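Local coordinates for water-soluble chlorophyll protein (Brassicaceae, PDB 5HPZ) that binds chlorophyll in a tetrameric assembly and may, as a Kunitz-type beta-trefoil protein, inhibit endopeptidases, at residues A[107-111]-A[156-160]; A[143-147]-A[164-168]. All blocks are in the same frame, centred on the assembly; numbering follows the deposited sequence.

Interaction 1 (A[107-111]-A[156-160]); sequences KEPAI and QLIAT
The Glu108 carboxylate is met on one side by Thr160 OG1, which donates to OE2 at 2.5 Å from well above the carboxylate plane (47° out of it), while the Ile158 methyl CD1 lies 3.6 Å from the other oxygen, OE1. With CG anti to its carbonyl carbon (chi1 -68°) and an extended chain beyond, Glu108 runs beside Thr160 in the same direction; that hydroxyl is also hydrogen-bonded to Asp162 N. The carboxylate's second polar partner is Lys165, whose NZ forms a salt bridge with OE1. The amide of Gln156 brings NE2 to 3.7 Å from Ala110 CB; NE2 also donates to a water within reach of Ile111 O and Leu157 O, not all of whose acceptors it can serve at once. A single bridge, Ala110 with Ile158, joins the backbones: Ala159 N donates to Pro109 O at 2.8 Å and Ile111 N to Leu157 O at 3.1 Å. Ile111 then lays CG1 against Leu157 CB (3.7 Å) and CD1 near Ala159 CB (4.0 Å). In this Kunitz-type beta-trefoil the contact fastens the loop leading into strand 111-113 to strand 155-160, with Val99 of strand 97-99 and Ile45 of strand 44-47 packed against Ile111, and strand 142-148 bonded to strand 155-160.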
loop_
_atom_site.group_PDB
_atom_site.type_symbol
_atom_site.label_atom_id
_atom_site.label_comp_id
_atom_site.label_asym_id
_atom_site.label_seq_id
_atom_site.Cartn_x
_atom_site.Cartn_y
_atom_site.Cartn_z
ATOM N N LYS A 107 -16.513 19.379 7.664
ATOM C CA LYS A 107 -17.170 20.677 7.578
ATOM C C LYS A 107 -16.852 21.338 6.255
ATOM O O LYS A 107 -17.711 21.968 5.670
ATOM C CB LYS A 107 -16.765 21.616 8.733
ATOM C CG LYS A 107 -17.602 21.482 9.994
ATOM N N GLU A 108 -15.616 21.198 5.774
ATOM C CA GLU A 108 -15.263 21.569 4.385
ATOM C C GLU A 108 -15.159 20.254 3.618
ATOM O O GLU A 108 -14.177 19.561 3.734
ATOM C CB GLU A 108 -13.906 22.307 4.363
ATOM C CG GLU A 108 -13.928 23.693 5.023
ATOM C CD GLU A 108 -12.638 24.480 4.797
ATOM O OE1 GLU A 108 -11.539 23.904 4.952
ATOM O OE2 GLU A 108 -12.706 25.675 4.487
ATOM N N PRO A 109 -16.188 19.872 2.882
ATOM C CA PRO A 109 -16.154 18.467 2.531
ATOM C C PRO A 109 -15.227 18.180 1.367
ATOM O O PRO A 109 -15.053 19.008 0.434
ATOM C CB PRO A 109 -17.606 18.186 2.152
ATOM C CG PRO A 109 -18.096 19.493 1.620
ATOM C CD PRO A 109 -17.455 20.520 2.497
ATOM N N ALA A 110 -14.678 16.993 1.379
ATOM C CA ALA A 110 -13.763 16.622 0.329
ATOM C C ALA A 110 -14.523 16.554 -1.017
ATOM O O ALA A 110 -15.692 16.259 -1.055
ATOM C CB ALA A 110 -13.152 15.305 0.653
ATOM N N ILE A 111 -13.833 16.818 -2.114
ATOM C CA ILE A 111 -14.359 16.494 -3.425
ATOM C C ILE A 111 -13.933 15.041 -3.716
ATOM O O ILE A 111 -12.746 14.696 -3.639
ATOM C CB ILE A 111 -13.774 17.401 -4.529
ATOM C CG1 ILE A 111 -13.910 18.891 -4.173
ATOM C CG2 ILE A 111 -14.496 17.149 -5.871
ATOM C CD1 ILE A 111 -15.325 19.348 -3.932
ATOM N N GLN A 156 -5.208 18.832 -1.513
ATOM C CA GLN A 156 -6.366 17.990 -1.720
ATOM C C GLN A 156 -7.574 18.876 -1.945
ATOM O O GLN A 156 -7.739 19.881 -1.218
ATOM C CB GLN A 156 -6.574 17.161 -0.490
ATOM C CG GLN A 156 -7.853 16.422 -0.541
ATOM C CD GLN A 156 -8.195 15.773 0.753
ATOM O OE1 GLN A 156 -7.351 15.552 1.606
ATOM N NE2 GLN A 156 -9.463 15.455 0.905
ATOM N N LEU A 157 -8.449 18.496 -2.885
ATOM C CA LEU A 157 -9.599 19.305 -3.196
ATOM C C LEU A 157 -10.645 19.133 -2.191
ATOM O O LEU A 157 -11.009 18.012 -1.865
ATOM C CB LEU A 157 -10.205 18.998 -4.562
ATOM C CG LEU A 157 -9.615 19.768 -5.726
ATOM C CD1 LEU A 157 -8.117 19.458 -5.921
ATOM C CD2 LEU A 157 -10.395 19.470 -6.973
ATOM N N ILE A 158 -11.179 20.276 -1.741
ATOM C CA ILE A 158 -12.387 20.360 -0.927
ATOM C C ILE A 158 -13.335 21.445 -1.432
ATOM O O ILE A 158 -12.991 22.244 -2.287
ATOM C CB ILE A 158 -12.035 20.712 0.507
ATOM C CG1 ILE A 158 -11.352 22.081 0.522
ATOM C CG2 ILE A 158 -11.208 19.584 1.124
ATOM C CD1 ILE A 158 -10.610 22.371 1.792
ATOM N N ALA A 159 -14.568 21.448 -0.948
ATOM C CA ALA A 159 -15.471 22.568 -1.143
ATOM C C ALA A 159 -15.470 23.479 0.090
ATOM O O ALA A 159 -15.610 23.033 1.216
ATOM C CB ALA A 159 -16.906 22.117 -1.465
ATOM N N THR A 160 -15.344 24.777 -0.154
ATOM C CA THR A 160 -15.141 25.718 0.925
ATOM C C THR A 160 -15.728 27.060 0.523
ATOM O O THR A 160 -15.785 27.396 -0.662
ATOM C CB THR A 160 -13.634 25.900 1.182
ATOM O OG1 THR A 160 -13.432 26.740 2.308
ATOM C CG2 THR A 160 -12.930 26.536 0.011
HETATM O O HOH W 1 -10.473 15.302 -2.229
#

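Interaction 2 (A[143-147]-A[164-168]); sequences TVGTI and AKTLF
Gly145 and Thr166 form a single backbone bridge, with Leu167 N donating to Val144 O at 3.1 Å and Thr146 N donating to Lys165 O at 3.2 Å along a more bent path (145° against 166°). In this beta-trefoil of the Kunitz inhibitor family, the bridge sets the loop after strand 155-160 against strand 142-148. Gly145 CA comes to 2.9 Å from Lys165 O, a tight backbone contact. On one side of the bridge, Thr143 CG2 meets Thr166 CG2 at 3.9 Å and lies close to OG1 of the same threonine. On the other, Thr146 sends CG2 to the two methyls of Leu167, CD1 and CD2, both 4.1 Å away; Leu167 holds CG anti to its backbone N (chi1 179°), which turns both methyls to that CG2. The aliphatic part of Lys165 runs past Thr146 O, CD at 3.8 Å, on its way to Glu108, the partner of NZ. Thr166 CG2 also lies over one face of the Phe168 ring, toward its rim. One water lies between Val144 O and Leu167 O, within hydrogen-bonding distance of each, though it has more acceptors around it than protons; another donates to Lys165 O and sits 2.6 Å from Thr146 OG1.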
loop_
_atom_site.group_PDB
_atom_site.type_symbol
_atom_site.label_atom_id
_atom_site.label_comp_id
_atom_site.label_asym_id
_atom_site.label_seq_id
_atom_site.Cartn_x
_atom_site.Cartn_y
_atom_site.Cartn_z
ATOM N N THR A 143 -16.962 26.890 -3.124
ATOM C CA THR A 143 -16.012 26.941 -4.170
ATOM C C THR A 143 -15.027 25.829 -3.964
ATOM O O THR A 143 -14.736 25.438 -2.821
ATOM C CB THR A 143 -15.294 28.283 -4.098
ATOM O OG1 THR A 143 -16.287 29.275 -4.257
ATOM C CG2 THR A 143 -14.257 28.437 -5.195
ATOM N N VAL A 144 -14.508 25.290 -5.058
ATOM C CA VAL A 144 -13.516 24.276 -4.903
ATOM C C VAL A 144 -12.209 24.966 -4.403
ATOM O O VAL A 144 -11.667 25.880 -5.062
ATOM C CB VAL A 144 -13.305 23.516 -6.227
ATOM C CG1 VAL A 144 -12.096 22.615 -6.136
ATOM C CG2 VAL A 144 -14.572 22.730 -6.559
ATOM N N GLY A 145 -11.719 24.554 -3.254
ATOM C CA GLY A 145 -10.369 24.970 -2.825
ATOM C C GLY A 145 -9.488 23.787 -2.485
ATOM O O GLY A 145 -9.835 22.646 -2.792
ATOM N N THR A 146 -8.376 24.044 -1.801
ATOM C CA THR A 146 -7.556 22.953 -1.272
ATOM C C THR A 146 -7.148 23.170 0.175
ATOM O O THR A 146 -7.202 24.320 0.690
ATOM C CB THR A 146 -6.289 22.744 -2.147
ATOM O OG1 THR A 146 -5.437 23.876 -2.033
ATOM C CG2 THR A 146 -6.648 22.575 -3.637
ATOM N N ILE A 147 -6.820 22.048 0.815
ATOM C CA ILE A 147 -6.020 22.000 2.000
ATOM C C ILE A 147 -4.869 21.040 1.743
ATOM O O ILE A 147 -4.972 20.223 0.819
ATOM C CB ILE A 147 -6.773 21.416 3.204
ATOM C CG1 ILE A 147 -7.427 20.095 2.834
ATOM C CG2 ILE A 147 -7.734 22.471 3.764
ATOM C CD1 ILE A 147 -8.149 19.441 3.969
ATOM N N ALA A 164 -9.762 32.572 0.729
ATOM C CA ALA A 164 -8.308 32.421 0.664
ATOM C C ALA A 164 -7.905 30.971 0.200
ATOM O O ALA A 164 -6.745 30.703 -0.130
ATOM C CB ALA A 164 -7.706 32.728 2.012
ATOM N N LYS A 165 -8.865 30.044 0.173
ATOM C CA LYS A 165 -8.557 28.692 -0.199
ATOM C C LYS A 165 -8.894 28.326 -1.635
ATOM O O LYS A 165 -8.622 27.194 -2.057
ATOM C CB LYS A 165 -9.220 27.721 0.728
ATOM C CG LYS A 165 -8.614 27.729 2.108
ATOM C CD LYS A 165 -9.274 26.623 2.868
ATOM C CE LYS A 165 -8.866 26.722 4.311
ATOM N NZ LYS A 165 -9.968 26.245 5.152
ATOM N N THR A 166 -9.442 29.264 -2.393
ATOM C CA THR A 166 -9.854 28.976 -3.777
ATOM C C THR A 166 -8.711 28.413 -4.620
ATOM O O THR A 166 -7.570 28.848 -4.509
ATOM C CB THR A 166 -10.405 30.236 -4.397
ATOM O OG1 THR A 166 -11.582 30.568 -3.655
ATOM C CG2 THR A 166 -10.783 30.028 -5.884
ATOM N N LEU A 167 -9.037 27.402 -5.410
ATOM C CA LEU A 167 -8.100 26.800 -6.352
ATOM C C LEU A 167 -8.296 27.419 -7.710
ATOM O O LEU A 167 -9.361 27.256 -8.306
ATOM C CB LEU A 167 -8.327 25.287 -6.428
ATOM C CG LEU A 167 -7.373 24.605 -7.441
ATOM C CD1 LEU A 167 -5.910 24.733 -7.014
ATOM C CD2 LEU A 167 -7.810 23.142 -7.506
ATOM N N PHE A 168 -7.267 28.103 -8.204
ATOM C CA PHE A 168 -7.297 28.697 -9.522
ATOM C C PHE A 168 -6.663 27.755 -10.540
ATOM O O PHE A 168 -5.550 27.246 -10.313
ATOM C CB PHE A 168 -6.636 30.089 -9.484
ATOM C CG PHE A 168 -7.348 31.042 -8.562
ATOM C CD1 PHE A 168 -8.591 31.548 -8.900
ATOM C CD2 PHE A 168 -6.796 31.397 -7.330
ATOM C CE1 PHE A 168 -9.262 32.408 -8.047
ATOM C CE2 PHE A 168 -7.481 32.242 -6.468
ATOM C CZ PHE A 168 -8.702 32.758 -6.831
HETATM O O HOH W 2 -11.801 26.394 -7.870
HETATM O O HOH W 3 -6.129 26.054 -3.220
#

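From the N terminus, after strands 18-22 to 97-99, the chain reaches 107-111, the loop entering strand 111-113, then runs through strands 124-128 and 135-139 to 143-147. Strand 155-160 comes next; its pairing with 107-111 closes interaction 1 across 44 intervening residues. The loop 164-168 follows and returns to 143-147, closing interaction 2 across 16. The two closures cross rather than nest, since their segments alternate along the chain. They meet on neighbouring antiparallel strands: Gln156 N lies 2.7 Å from Ile147 O, a probable hydrogen bond. Together they tie a loop to each of two adjacent strands of the trefoil.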